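PDB 4PHR: putative glycosyltransferase (GalT1) from Streptococcus parasanguinis, which probably acts as a glycosyltransferase, its GT-D-fold domain studied here binding UDP together with manganese. Local coordinates for residues 61-66 and 209-214; 75-80 and 103-108; 162-167 and 227-232; 187-192 and 213-218. One frame throughout, in Å; residues are numbered along the deposited sequence.

Interaction 1: 61-66 and 209-214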
loop_
_atom_site.group_PDB
_atom_site.type_symbol
_atom_site.label_atom_id
_atom_site.label_comp_id
_atom_site.label_asym_id
_atom_site.label_seq_id
_atom_site.Cartn_x
_atom_site.Cartn_y
_atom_site.Cartn_z
ATOM N N GLN A 61 -0.684 -2.077 -15.711
ATOM C CA GLN A 61 0.295 -1.574 -16.677
ATOM C C GLN A 61 -0.043 -0.149 -17.121
ATOM O O GLN A 61 0.837 0.704 -17.247
ATOM C CB GLN A 61 0.379 -2.507 -17.888
ATOM C CG GLN A 61 1.035 -3.840 -17.579
ATOM C CD GLN A 61 0.766 -4.900 -18.637
ATOM O OE1 GLN A 61 -0.098 -4.734 -19.497
ATOM N NE2 GLN A 61 1.504 -6.000 -18.571
ATOM N N GLN A 62 -1.324 0.109 -17.354
ATOM C CA GLN A 62 -1.762 1.447 -17.736
ATOM C C GLN A 62 -1.488 2.464 -16.631
ATOM O O GLN A 62 -1.010 3.568 -16.880
ATOM C CB GLN A 62 -3.254 1.435 -18.066
ATOM C CG GLN A 62 -3.606 0.648 -19.308
ATOM C CD GLN A 62 -5.094 0.507 -19.489
ATOM O OE1 GLN A 62 -5.865 0.549 -18.523
ATOM N NE2 GLN A 62 -5.515 0.344 -20.733
ATOM N N ILE A 63 -1.793 2.087 -15.396
ATOM C CA ILE A 63 -1.617 2.998 -14.275
ATOM C C ILE A 63 -0.138 3.343 -14.078
ATOM O O ILE A 63 0.213 4.498 -13.826
ATOM C CB ILE A 63 -2.248 2.424 -12.986
ATOM C CG1 ILE A 63 -3.765 2.276 -13.174
ATOM C CG2 ILE A 63 -1.928 3.311 -11.792
ATOM C CD1 ILE A 63 -4.402 1.278 -12.240
ATOM N N LEU A 64 0.732 2.357 -14.263
ATOM C CA LEU A 64 2.164 2.579 -14.089
ATOM C C LEU A 64 2.705 3.614 -15.082
ATOM O O LEU A 64 3.711 4.269 -14.817
ATOM C CB LEU A 64 2.922 1.258 -14.227
ATOM C CG LEU A 64 4.436 1.317 -14.041
ATOM C CD1 LEU A 64 4.773 1.835 -12.645
ATOM C CD2 LEU A 64 5.043 -0.050 -14.278
ATOM N N GLN A 65 2.029 3.762 -16.222
ATOM C CA GLN A 65 2.447 4.720 -17.247
ATOM C C GLN A 65 2.025 6.155 -16.931
ATOM O O GLN A 65 2.482 7.099 -17.579
ATOM C CB GLN A 65 1.907 4.310 -18.624
ATOM C CG GLN A 65 2.320 2.915 -19.051
ATOM C CD GLN A 65 3.813 2.785 -19.266
ATOM O OE1 GLN A 65 4.460 3.698 -19.783
ATOM N NE2 GLN A 65 4.372 1.645 -18.871
ATOM N N THR A 66 1.151 6.313 -15.941
ATOM C CA THR A 66 0.650 7.630 -15.546
ATOM C C THR A 66 1.747 8.453 -14.905
ATOM O O THR A 66 2.435 7.973 -14.007
ATOM C CB THR A 66 -0.479 7.520 -14.503
ATOM O OG1 THR A 66 -1.384 6.477 -14.872
ATOM C CG2 THR A 66 -1.236 8.840 -14.390
ATOM N N ALA A 209 -6.469 -2.351 -4.976
ATOM C CA ALA A 209 -6.348 -0.993 -4.440
ATOM C C ALA A 209 -5.805 -0.015 -5.481
ATOM O O ALA A 209 -6.218 1.139 -5.526
ATOM C CB ALA A 209 -5.458 -0.977 -3.196
ATOM N N LYS A 210 -4.880 -0.468 -6.319
ATOM C CA LYS A 210 -4.239 0.443 -7.264
ATOM C C LYS A 210 -5.231 0.892 -8.336
ATOM O O LYS A 210 -5.258 2.065 -8.737
ATOM C CB LYS A 210 -3.001 -0.194 -7.887
ATOM C CG LYS A 210 -1.863 -0.455 -6.875
ATOM C CD LYS A 210 -2.056 -1.775 -6.153
ATOM C CE LYS A 210 -0.903 -2.146 -5.215
ATOM N NZ LYS A 210 -1.004 -1.609 -3.826
ATOM N N VAL A 211 -6.048 -0.044 -8.802
ATOM C CA VAL A 211 -7.043 0.270 -9.817
ATOM C C VAL A 211 -8.099 1.194 -9.216
ATOM O O VAL A 211 -8.518 2.172 -9.841
ATOM C CB VAL A 211 -7.700 -1.003 -10.384
ATOM C CG1 VAL A 211 -8.677 -0.648 -11.515
ATOM C CG2 VAL A 211 -6.628 -1.960 -10.897
ATOM N N LEU A 212 -8.512 0.890 -7.990
ATOM C CA LEU A 212 -9.497 1.714 -7.301
ATOM C C LEU A 212 -8.990 3.146 -7.151
ATOM O O LEU A 212 -9.701 4.101 -7.476
ATOM C CB LEU A 212 -9.818 1.120 -5.924
ATOM C CG LEU A 212 -10.968 1.777 -5.154
ATOM C CD1 LEU A 212 -12.250 1.700 -5.969
ATOM C CD2 LEU A 212 -11.157 1.128 -3.787
ATOM N N VAL A 213 -7.760 3.308 -6.669
ATOM C CA VAL A 213 -7.207 4.652 -6.495
ATOM C C VAL A 213 -7.136 5.401 -7.833
ATOM O O VAL A 213 -7.501 6.571 -7.926
ATOM C CB VAL A 213 -5.824 4.610 -5.793
ATOM C CG1 VAL A 213 -5.117 5.960 -5.902
ATOM C CG2 VAL A 213 -5.992 4.197 -4.324
ATOM N N ALA A 214 -6.667 4.720 -8.873
ATOM C CA ALA A 214 -6.583 5.327 -10.199
ATOM C C ALA A 214 -7.947 5.829 -10.665
ATOM O O ALA A 214 -8.073 6.967 -11.122
ATOM C CB ALA A 214 -6.002 4.341 -11.197
#
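Ile63 reaches from helix 54-64 end-on against helix 206-218, where its CD1 rests on the backbone of Lys210 and Val211 and beside Ala214 CB. With CG1 beside the backbone N (chi1 -63°) and the chain then extended, the delta methyl is the leading atom. Ala214 lies alongside the tip: its CB is 3.6 Å from Ile63 CD1 and just as close to Ile63 CG1. On the backbone, Ile63 CD1 is 3.7 Å from both Lys210 O and Val211 CA, while Val211 CG2 approaches it less closely from the flank. In the GT-D fold this apolar touch joins a helix flanking the three-stranded sheet to one flanking the five-stranded sheet, and Val32 of strand 30-33 packs on both Ile63 and Lys210. Lys210 sets out toward Ile63, but its chain bends away; NZ forms salt bridges with Asp225 and with UDP O2A. Back on helix 54-64, Ile63 O accepts from both Thr66 N and Thr66 OG1, the hydroxyl at 2.7 Å, on one face of its carbonyl plane.

Interaction 2: 75-80 and 103-108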
loop_
_atom_site.group_PDB
_atom_site.type_symbol
_atom_site.label_atom_id
_atom_site.label_comp_id
_atom_site.label_asym_id
_atom_site.label_seq_id
_atom_site.Cartn_x
_atom_site.Cartn_y
_atom_site.Cartn_z
ATOM N N CYS A 75 4.153 5.233 -7.069
ATOM C CA CYS A 75 5.263 4.821 -6.204
ATOM C C CYS A 75 5.879 3.495 -6.624
ATOM O O CYS A 75 5.181 2.614 -7.125
ATOM C CB CYS A 75 4.790 4.696 -4.751
ATOM S SG CYS A 75 4.062 6.193 -4.080
ATOM N N LEU A 76 7.188 3.363 -6.386
ATOM C CA LEU A 76 7.926 2.119 -6.601
ATOM C C LEU A 76 8.672 1.737 -5.329
ATOM O O LEU A 76 8.876 2.572 -4.449
ATOM C CB LEU A 76 8.967 2.320 -7.697
ATOM C CG LEU A 76 8.562 2.015 -9.137
ATOM C CD1 LEU A 76 7.129 2.336 -9.436
ATOM C CD2 LEU A 76 9.523 2.719 -10.108
ATOM N N PRO A 77 9.099 0.474 -5.225
ATOM C CA PRO A 77 9.913 0.106 -4.066
ATOM C C PRO A 77 11.179 0.965 -3.990
ATOM O O PRO A 77 11.842 1.197 -4.999
ATOM C CB PRO A 77 10.249 -1.371 -4.333
ATOM C CG PRO A 77 9.144 -1.859 -5.266
ATOM C CD PRO A 77 8.889 -0.661 -6.142
ATOM N N ASP A 78 11.521 1.423 -2.794
ATOM C CA ASP A 78 12.638 2.349 -2.639
ATOM C C ASP A 78 13.906 1.537 -2.407
ATOM O O ASP A 78 14.422 1.469 -1.294
ATOM C CB ASP A 78 12.351 3.321 -1.485
ATOM C CG ASP A 78 13.418 4.381 -1.325
ATOM O OD1 ASP A 78 14.349 4.438 -2.153
ATOM O OD2 ASP A 78 13.312 5.169 -0.361
ATOM N N VAL A 79 14.393 0.906 -3.471
ATOM C CA VAL A 79 15.444 -0.101 -3.354
ATOM C C VAL A 79 16.543 0.072 -4.392
ATOM O O VAL A 79 17.464 -0.744 -4.480
ATOM C CB VAL A 79 14.866 -1.528 -3.492
ATOM C CG1 VAL A 79 13.855 -1.809 -2.394
ATOM C CG2 VAL A 79 14.244 -1.730 -4.862
ATOM N N PHE A 80 16.445 1.139 -5.175
ATOM C CA PHE A 80 17.360 1.341 -6.293
ATOM C C PHE A 80 18.606 2.122 -5.902
ATOM O O PHE A 80 19.632 2.044 -6.574
ATOM C CB PHE A 80 16.607 1.973 -7.463
ATOM C CG PHE A 80 15.463 1.127 -7.928
ATOM C CD1 PHE A 80 15.701 -0.048 -8.626
ATOM C CD2 PHE A 80 14.161 1.477 -7.633
ATOM C CE1 PHE A 80 14.659 -0.844 -9.034
ATOM C CE2 PHE A 80 13.111 0.676 -8.037
ATOM C CZ PHE A 80 13.361 -0.482 -8.739
ATOM N N GLU A 103 14.355 -5.912 -17.144
ATOM C CA GLU A 103 13.864 -5.400 -18.415
ATOM C C GLU A 103 12.608 -4.568 -18.186
ATOM O O GLU A 103 12.409 -3.531 -18.816
ATOM C CB GLU A 103 13.591 -6.548 -19.390
ATOM C CG GLU A 103 13.078 -6.105 -20.753
ATOM C CD GLU A 103 12.955 -7.257 -21.735
ATOM O OE1 GLU A 103 13.500 -8.345 -21.451
ATOM O OE2 GLU A 103 12.310 -7.077 -22.792
ATOM N N PHE A 104 11.769 -5.030 -17.265
ATOM C CA PHE A 104 10.550 -4.320 -16.914
ATOM C C PHE A 104 10.893 -2.965 -16.308
ATOM O O PHE A 104 10.382 -1.928 -16.737
ATOM C CB PHE A 104 9.717 -5.152 -15.938
ATOM C CG PHE A 104 8.381 -4.554 -15.611
ATOM C CD1 PHE A 104 7.242 -4.962 -16.286
ATOM C CD2 PHE A 104 8.260 -3.586 -14.629
ATOM C CE1 PHE A 104 6.007 -4.417 -15.986
ATOM C CE2 PHE A 104 7.021 -3.036 -14.322
ATOM C CZ PHE A 104 5.897 -3.455 -15.002
ATOM N N TYR A 105 11.781 -2.972 -15.318
ATOM C CA TYR A 105 12.137 -1.733 -14.643
ATOM C C TYR A 105 12.897 -0.766 -15.548
ATOM O O TYR A 105 12.647 0.435 -15.522
ATOM C CB TYR A 105 12.926 -2.015 -13.365
ATOM C CG TYR A 105 12.047 -2.445 -12.211
ATOM C CD1 TYR A 105 11.160 -1.546 -11.625
ATOM C CD2 TYR A 105 12.099 -3.743 -11.711
ATOM C CE1 TYR A 105 10.351 -1.924 -10.573
ATOM C CE2 TYR A 105 11.290 -4.134 -10.645
ATOM C CZ TYR A 105 10.415 -3.217 -10.088
ATOM O OH TYR A 105 9.607 -3.583 -9.033
ATOM N N LEU A 106 13.812 -1.286 -16.359
ATOM C CA LEU A 106 14.615 -0.425 -17.220
ATOM C C LEU A 106 13.799 0.235 -18.329
ATOM O O LEU A 106 14.159 1.309 -18.821
ATOM C CB LEU A 106 15.783 -1.205 -17.827
ATOM C CG LEU A 106 16.927 -1.538 -16.868
ATOM C CD1 LEU A 106 17.862 -2.565 -17.488
ATOM C CD2 LEU A 106 17.685 -0.273 -16.479
ATOM N N ASN A 107 12.697 -0.403 -18.714
ATOM C CA ASN A 107 11.947 0.035 -19.884
ATOM C C ASN A 107 10.608 0.707 -19.584
ATOM O O ASN A 107 10.187 1.609 -20.309
ATOM C CB ASN A 107 11.751 -1.133 -20.855
ATOM C CG ASN A 107 13.057 -1.592 -21.480
ATOM O OD1 ASN A 107 13.856 -0.776 -21.946
ATOM N ND2 ASN A 107 13.285 -2.903 -21.488
ATOM N N CYS A 108 9.943 0.277 -18.519
ATOM C CA CYS A 108 8.608 0.783 -18.218
ATOM C C CYS A 108 8.604 1.895 -17.167
ATOM O O CYS A 108 7.605 2.596 -17.007
ATOM C CB CYS A 108 7.688 -0.364 -17.783
ATOM S SG CYS A 108 7.483 -1.672 -19.026
#
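Phe80 and Tyr105 are brought together by matching first torsions: in both, CG is anti to the carbonyl carbon and beside the backbone N (chi1 -59° and -79°), which sends each ring out toward the other segment. The two side chains cross at about a right angle and make a T-shaped stack, the edge of Phe80 directed at the face of Tyr105, with ring centroids 5.3 Å apart and planes inclined by 63°. Phe80 CZ is the touching atom. It sits nearer the rim of the tyrosine than its centre, 3.8 Å from Tyr105 CD1 and equally close to CE1. The Phe80 ring is itself backed by Val79 CG2, 4.0 Å above the centre of one face. Farther along Tyr105, the phenol oxygen passes Pro77, with Tyr105 OH 4.2 Å from Pro77 CG; its polar partner is His97, to which it is hydrogen-bonded. Phe98 of helix 88-100 touches Phe80, Val79 and Tyr105, and Leu9 of helix 2-9 also packs on both rings of the stack. What results is a small buried aromatic cluster in the GT-D domain, joining the loop that follows strand 72-76 of the parallel three-stranded sheet to helix 102-108.

Interaction 3: 162-167 and 227-232. With UDP (uridine-5'-diphosphate), chain B.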
loop_
_atom_site.group_PDB
_atom_site.type_symbol
_atom_site.label_atom_id
_atom_site.label_comp_id
_atom_site.label_asym_id
_atom_site.label_seq_id
_atom_site.Cartn_x
_atom_site.Cartn_y
_atom_site.Cartn_z
ATOM N N ASN A 162 -5.808 -0.529 17.953
ATOM C CA ASN A 162 -4.671 0.365 18.154
ATOM C C ASN A 162 -5.102 1.811 17.908
ATOM O O ASN A 162 -6.252 2.058 17.534
ATOM C CB ASN A 162 -3.455 -0.045 17.294
ATOM C CG ASN A 162 -3.719 0.055 15.803
ATOM O OD1 ASN A 162 -4.047 1.121 15.295
ATOM N ND2 ASN A 162 -3.524 -1.050 15.088
ATOM N N ASP A 163 -4.194 2.764 18.098
ATOM C CA ASP A 163 -4.551 4.182 17.994
ATOM C C ASP A 163 -4.154 4.836 16.668
ATOM O O ASP A 163 -4.098 6.059 16.563
ATOM C CB ASP A 163 -3.994 4.983 19.183
ATOM C CG ASP A 163 -2.476 5.036 19.203
ATOM O OD1 ASP A 163 -1.842 4.507 18.268
ATOM O OD2 ASP A 163 -1.914 5.632 20.146
ATOM N N LEU A 164 -3.901 4.028 15.644
ATOM C CA LEU A 164 -3.440 4.573 14.367
ATOM C C LEU A 164 -4.329 5.700 13.819
ATOM O O LEU A 164 -3.830 6.733 13.369
ATOM C CB LEU A 164 -3.308 3.459 13.332
ATOM C CG LEU A 164 -2.750 3.839 11.958
ATOM C CD1 LEU A 164 -1.349 4.442 12.083
ATOM C CD2 LEU A 164 -2.738 2.609 11.076
ATOM N N PHE A 165 -5.643 5.502 13.864
ATOM C CA PHE A 165 -6.584 6.475 13.314
ATOM C C PHE A 165 -7.356 7.259 14.377
ATOM O O PHE A 165 -8.418 7.810 14.087
ATOM C CB PHE A 165 -7.589 5.777 12.381
ATOM C CG PHE A 165 -6.951 5.062 11.220
ATOM C CD1 PHE A 165 -6.208 5.757 10.291
ATOM C CD2 PHE A 165 -7.106 3.703 11.058
ATOM C CE1 PHE A 165 -5.614 5.108 9.229
ATOM C CE2 PHE A 165 -6.523 3.040 9.983
ATOM C CZ PHE A 165 -5.777 3.745 9.072
ATOM N N VAL A 166 -6.827 7.339 15.593
ATOM C CA VAL A 166 -7.592 7.940 16.689
ATOM C C VAL A 166 -7.988 9.396 16.420
ATOM O O VAL A 166 -9.045 9.854 16.864
ATOM C CB VAL A 166 -6.860 7.815 18.054
ATOM C CG1 VAL A 166 -5.640 8.723 18.115
ATOM C CG2 VAL A 166 -7.817 8.139 19.192
ATOM N N ALA A 167 -7.149 10.118 15.686
ATOM C CA ALA A 167 -7.391 11.542 15.471
ATOM C C ALA A 167 -8.236 11.840 14.227
ATOM O O ALA A 167 -8.529 12.996 13.929
ATOM C CB ALA A 167 -6.079 12.317 15.453
ATOM N N GLY A 227 -2.022 -0.086 1.913
ATOM C CA GLY A 227 -1.562 -1.462 2.023
ATOM C C GLY A 227 -1.453 -2.003 3.437
ATOM O O GLY A 227 -2.432 -2.020 4.180
ATOM N N HIS A 228 -0.248 -2.442 3.799
ATOM C CA HIS A 228 0.015 -3.138 5.069
ATOM C C HIS A 228 0.386 -2.220 6.241
ATOM O O HIS A 228 1.029 -2.660 7.210
ATOM C CB HIS A 228 1.097 -4.205 4.862
ATOM C CG HIS A 228 0.570 -5.504 4.333
ATOM N ND1 HIS A 228 1.064 -6.103 3.195
ATOM C CD2 HIS A 228 -0.393 -6.330 4.806
ATOM C CE1 HIS A 228 0.431 -7.246 2.990
ATOM N NE2 HIS A 228 -0.456 -7.409 3.956
ATOM N N ILE A 229 -0.009 -0.953 6.171
ATOM C CA ILE A 229 0.374 -0.000 7.214
ATOM C C ILE A 229 0.016 -0.497 8.625
ATOM O O ILE A 229 0.766 -0.283 9.577
ATOM C CB ILE A 229 -0.224 1.420 6.972
ATOM C CG1 ILE A 229 0.379 2.419 7.957
ATOM C CG2 ILE A 229 -1.749 1.403 7.037
ATOM C CD1 ILE A 229 1.879 2.552 7.810
ATOM N N ASP A 230 -1.111 -1.188 8.771
ATOM C CA ASP A 230 -1.514 -1.631 10.101
ATOM C C ASP A 230 -0.536 -2.623 10.730
ATOM O O ASP A 230 -0.232 -2.526 11.923
ATOM C CB ASP A 230 -2.914 -2.247 10.097
ATOM C CG ASP A 230 -3.343 -2.688 11.484
ATOM O OD1 ASP A 230 -3.903 -1.851 12.233
ATOM O OD2 ASP A 230 -3.104 -3.867 11.833
ATOM N N SER A 231 -0.072 -3.594 9.943
ATOM C CA SER A 231 0.888 -4.572 10.450
ATOM C C SER A 231 2.150 -3.873 10.912
ATOM O O SER A 231 2.688 -4.183 11.981
ATOM C CB SER A 231 1.269 -5.588 9.369
ATOM O OG SER A 231 0.165 -6.392 9.008
ATOM N N GLU A 232 2.637 -2.946 10.088
ATOM C CA GLU A 232 3.863 -2.220 10.402
ATOM C C GLU A 232 3.690 -1.392 11.677
ATOM O O GLU A 232 4.584 -1.340 12.532
ATOM C CB GLU A 232 4.272 -1.349 9.217
ATOM C CG GLU A 232 4.778 -2.171 8.026
ATOM C CD GLU A 232 6.293 -2.329 8.019
ATOM O OE1 GLU A 232 6.956 -1.856 8.967
ATOM O OE2 GLU A 232 6.827 -2.923 7.056
HETATM N N1 UDP B . -6.084 -7.363 0.666
HETATM C C2 UDP B . -7.431 -7.628 0.696
HETATM N N3 UDP B . -8.031 -8.245 -0.376
HETATM C C4 UDP B . -7.295 -8.595 -1.483
HETATM C C5 UDP B . -5.928 -8.324 -1.520
HETATM C C6 UDP B . -5.325 -7.835 -0.366
HETATM O O2 UDP B . -8.104 -7.342 1.686
HETATM O O4 UDP B . -7.886 -9.122 -2.432
HETATM C "C1'" UDP B . -5.484 -6.628 1.790
HETATM C "C2'" UDP B . -4.641 -7.363 2.798
HETATM O "O2'" UDP B . -5.457 -8.015 3.749
HETATM C "C3'" UDP B . -3.862 -6.215 3.401
HETATM C "C4'" UDP B . -3.666 -5.280 2.220
HETATM O "O4'" UDP B . -4.592 -5.697 1.213
HETATM O "O3'" UDP B . -4.646 -5.556 4.371
HETATM C "C5'" UDP B . -2.238 -5.321 1.690
HETATM O "O5'" UDP B . -2.155 -4.485 0.543
HETATM P PA UDP B . -0.794 -4.319 -0.301
HETATM O O1A UDP B . -0.451 -5.603 -0.941
HETATM O O2A UDP B . -1.014 -3.168 -1.209
HETATM O O3A UDP B . 0.274 -3.999 0.874
HETATM P PB UDP B . 1.842 -3.552 0.859
HETATM O O1B UDP B . 2.608 -4.769 1.256
HETATM O O2B UDP B . 1.906 -2.492 1.893
HETATM O O3B UDP B . 2.204 -3.088 -0.518
#
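Asn162 and Asp230 meet amide to carboxylate, and the asparagine can be followed outward from its backbone. Its CB points toward helix 229-238, and CG stands between the backbone N and the carbonyl carbon (chi1 64°), a position that turns the amide back over its own chain. OD1 therefore accepts from Leu164 N, two residues on, at 2.9 Å, in the carbonyl plane and on a lone pair: an Asx turn, overlapped by the type I turn from Asp163 to Val166. At the tip, ND2 donates to Asp230 OD1 over 3.0 Å, at 155°, and also to Glu234 OE2, farther along helix 229-238. Asp230 OD1 lies almost in the amide plane, whereas ND2 comes to the syn side of the carboxylate but 32° out of its plane. Asp230 OD1 also accepts from Gly159 N, and OD2 forms a salt bridge with Lys249, so both carboxylate oxygens are engaged. Beside this polar link Leu164 CD2 lies 4.3 Å from Ile229 CG2. His228, the N-cap residue, grips the beta phosphate of UDP twice: its backbone N bonds to UDP O2B at 2.9 Å, and ND1, from the ring edge, to UDP O1B at 2.8 Å, while UDP C5' lies over the ring face. The contact thus ties the loop between strands 147-153 and 170-176 to the start of helix 229-238, with helix 132-140 packing on Ile229 and strand 200-204 on Phe165.

Interaction 4: 187-192 and 213-218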
loop_
_atom_site.group_PDB
_atom_site.type_symbol
_atom_site.label_atom_id
_atom_site.label_comp_id
_atom_site.label_asym_id
_atom_site.label_seq_id
_atom_site.Cartn_x
_atom_site.Cartn_y
_atom_site.Cartn_z
ATOM N N GLU A 187 -18.425 -3.341 -8.279
ATOM C CA GLU A 187 -19.211 -3.043 -7.081
ATOM C C GLU A 187 -18.408 -2.236 -6.050
ATOM O O GLU A 187 -18.935 -1.311 -5.421
ATOM C CB GLU A 187 -19.754 -4.323 -6.438
ATOM C CG GLU A 187 -20.613 -4.061 -5.201
ATOM C CD GLU A 187 -21.082 -5.333 -4.522
ATOM O OE1 GLU A 187 -20.611 -6.424 -4.905
ATOM O OE2 GLU A 187 -21.929 -5.240 -3.604
ATOM N N ILE A 188 -17.138 -2.594 -5.867
ATOM C CA ILE A 188 -16.299 -1.862 -4.934
ATOM C C ILE A 188 -16.173 -0.403 -5.361
ATOM O O ILE A 188 -16.336 0.504 -4.540
ATOM C CB ILE A 188 -14.905 -2.500 -4.805
ATOM C CG1 ILE A 188 -15.036 -3.905 -4.192
ATOM C CG2 ILE A 188 -14.004 -1.615 -3.952
ATOM C CD1 ILE A 188 -13.788 -4.775 -4.327
ATOM N N LEU A 189 -15.912 -0.173 -6.648
ATOM C CA LEU A 189 -15.796 1.194 -7.141
ATOM C C LEU A 189 -17.110 1.950 -6.949
ATOM O O LEU A 189 -17.113 3.083 -6.486
ATOM C CB LEU A 189 -15.404 1.213 -8.617
ATOM C CG LEU A 189 -15.291 2.607 -9.244
ATOM C CD1 LEU A 189 -14.266 3.468 -8.498
ATOM C CD2 LEU A 189 -14.950 2.516 -10.730
ATOM N N ARG A 190 -18.216 1.308 -7.308
ATOM C CA ARG A 190 -19.537 1.928 -7.227
ATOM C C ARG A 190 -19.879 2.349 -5.791
ATOM O O ARG A 190 -20.299 3.480 -5.555
ATOM C CB ARG A 190 -20.590 0.965 -7.778
ATOM C CG ARG A 190 -21.996 1.544 -7.844
ATOM C CD ARG A 190 -22.966 0.611 -8.571
ATOM N NE ARG A 190 -23.131 -0.669 -7.884
ATOM C CZ ARG A 190 -22.656 -1.827 -8.334
ATOM N NH1 ARG A 190 -21.989 -1.876 -9.482
ATOM N NH2 ARG A 190 -22.852 -2.941 -7.640
ATOM N N LEU A 191 -19.659 1.455 -4.827
ATOM C CA LEU A 191 -20.004 1.756 -3.439
ATOM C C LEU A 191 -19.008 2.719 -2.795
ATOM O O LEU A 191 -19.370 3.505 -1.921
ATOM C CB LEU A 191 -20.130 0.471 -2.612
ATOM C CG LEU A 191 -21.257 -0.477 -3.047
ATOM C CD1 LEU A 191 -21.479 -1.581 -2.024
ATOM C CD2 LEU A 191 -22.562 0.280 -3.307
ATOM N N THR A 192 -17.753 2.664 -3.226
ATOM C CA THR A 192 -16.771 3.628 -2.729
ATOM C C THR A 192 -17.182 5.050 -3.114
ATOM O O THR A 192 -17.221 5.941 -2.264
ATOM C CB THR A 192 -15.344 3.316 -3.228
ATOM O OG1 THR A 192 -14.959 2.007 -2.789
ATOM C CG2 THR A 192 -14.352 4.328 -2.674
ATOM N N VAL A 213 -7.760 3.308 -6.669
ATOM C CA VAL A 213 -7.207 4.652 -6.495
ATOM C C VAL A 213 -7.136 5.401 -7.833
ATOM O O VAL A 213 -7.501 6.571 -7.926
ATOM C CB VAL A 213 -5.824 4.610 -5.793
ATOM C CG1 VAL A 213 -5.117 5.960 -5.902
ATOM C CG2 VAL A 213 -5.992 4.197 -4.324
ATOM N N ALA A 214 -6.667 4.720 -8.873
ATOM C CA ALA A 214 -6.583 5.327 -10.199
ATOM C C ALA A 214 -7.947 5.829 -10.665
ATOM O O ALA A 214 -8.073 6.967 -11.122
ATOM C CB ALA A 214 -6.002 4.341 -11.197
ATOM N N ASP A 215 -8.973 4.991 -10.536
ATOM C CA ASP A 215 -10.309 5.369 -11.007
ATOM C C ASP A 215 -10.952 6.463 -10.149
ATOM O O ASP A 215 -11.644 7.335 -10.669
ATOM C CB ASP A 215 -11.229 4.149 -11.097
ATOM C CG ASP A 215 -10.861 3.210 -12.241
ATOM O OD1 ASP A 215 -10.067 3.604 -13.130
ATOM O OD2 ASP A 215 -11.385 2.074 -12.258
ATOM N N LEU A 216 -10.744 6.406 -8.835
ATOM C CA LEU A 216 -11.255 7.427 -7.918
ATOM C C LEU A 216 -10.609 8.782 -8.221
ATOM O O LEU A 216 -11.257 9.827 -8.145
ATOM C CB LEU A 216 -10.955 7.035 -6.467
ATOM C CG LEU A 216 -11.990 6.562 -5.444
ATOM C CD1 LEU A 216 -13.354 6.210 -6.029
ATOM C CD2 LEU A 216 -11.406 5.406 -4.622
ATOM N N THR A 217 -9.321 8.754 -8.551
ATOM C CA THR A 217 -8.556 9.957 -8.870
ATOM C C THR A 217 -9.059 10.610 -10.154
ATOM O O THR A 217 -9.127 11.840 -10.255
ATOM C CB THR A 217 -7.053 9.629 -9.003
ATOM O OG1 THR A 217 -6.582 9.085 -7.766
ATOM C CG2 THR A 217 -6.241 10.871 -9.346
ATOM N N THR A 218 -9.419 9.781 -11.128
ATOM C CA THR A 218 -9.971 10.272 -12.389
ATOM C C THR A 218 -11.323 10.945 -12.153
ATOM O O THR A 218 -11.728 11.834 -12.910
ATOM C CB THR A 218 -10.119 9.125 -13.404
ATOM O OG1 THR A 218 -8.824 8.595 -13.716
ATOM C CG2 THR A 218 -10.776 9.614 -14.680
#
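Leu216 and Thr192 form the buried side of this helix pair, where methyl meets methyl: Thr192 CG2 is 3.7 Å from Leu216 CD2, the two side chains crossing at about a right angle. Thr192 can offer its methyl because CG2 is anti to the backbone N, while OG1 turns back to Ile188 O, 2.7 Å away. That carbonyl is gripped twice, by Thr192 N and by the hydroxyl, from opposite faces of its plane. Leu189 slides past Leu216 in the opposite direction, with its CD1 3.8 Å from Leu216 CD1. Ile201 of strand 200-204 packs on both Thr192 and Leu216, closing this side against the sheet. On the partly exposed side an apolar group faces a carboxylate instead: Leu189 lies against Asp215, its CD2 3.9 Å from Asp215 OD2, with no bond between them. The Asp215 carboxylate looks to other partners, OD2 to the hydroxyl of Tyr185 and OD1 to Arg59 in a salt bridge. The axes of the segments approach to 10.8 Å and run 40° apart in broadly the same direction. Such neighbouring, roughly parallel helices, joined through the parallel strand 200-204, belong to the alpha/beta layering of helices on the parallel five-stranded sheet of the GT-D domain.

Interactions 1 and 4 share helix 206-218, which meets helix 54-64 in one and helix 185-195 in the other; Leu212 of 209-214 joins the two by packing on Leu189, Ile188 and Thr192. Interaction 2 touches interaction 1 through Leu64, which packs on Phe104 and Leu76. Interaction 3 stands apart from all of these, its centre about 24 Å from that of interaction 1. Interactions 1, 2 and 3 are buried, whereas interaction 4 is only partly so. Their chemistry does not follow burial: mainly aliphatic in 1 and 4, aromatic in 2, and hydrogen-bonded, with a small apolar touch, in 3. Interactions 1 and 3 each hold a UDP-binding residue, Lys210 at the alpha phosphate and His228 at the beta.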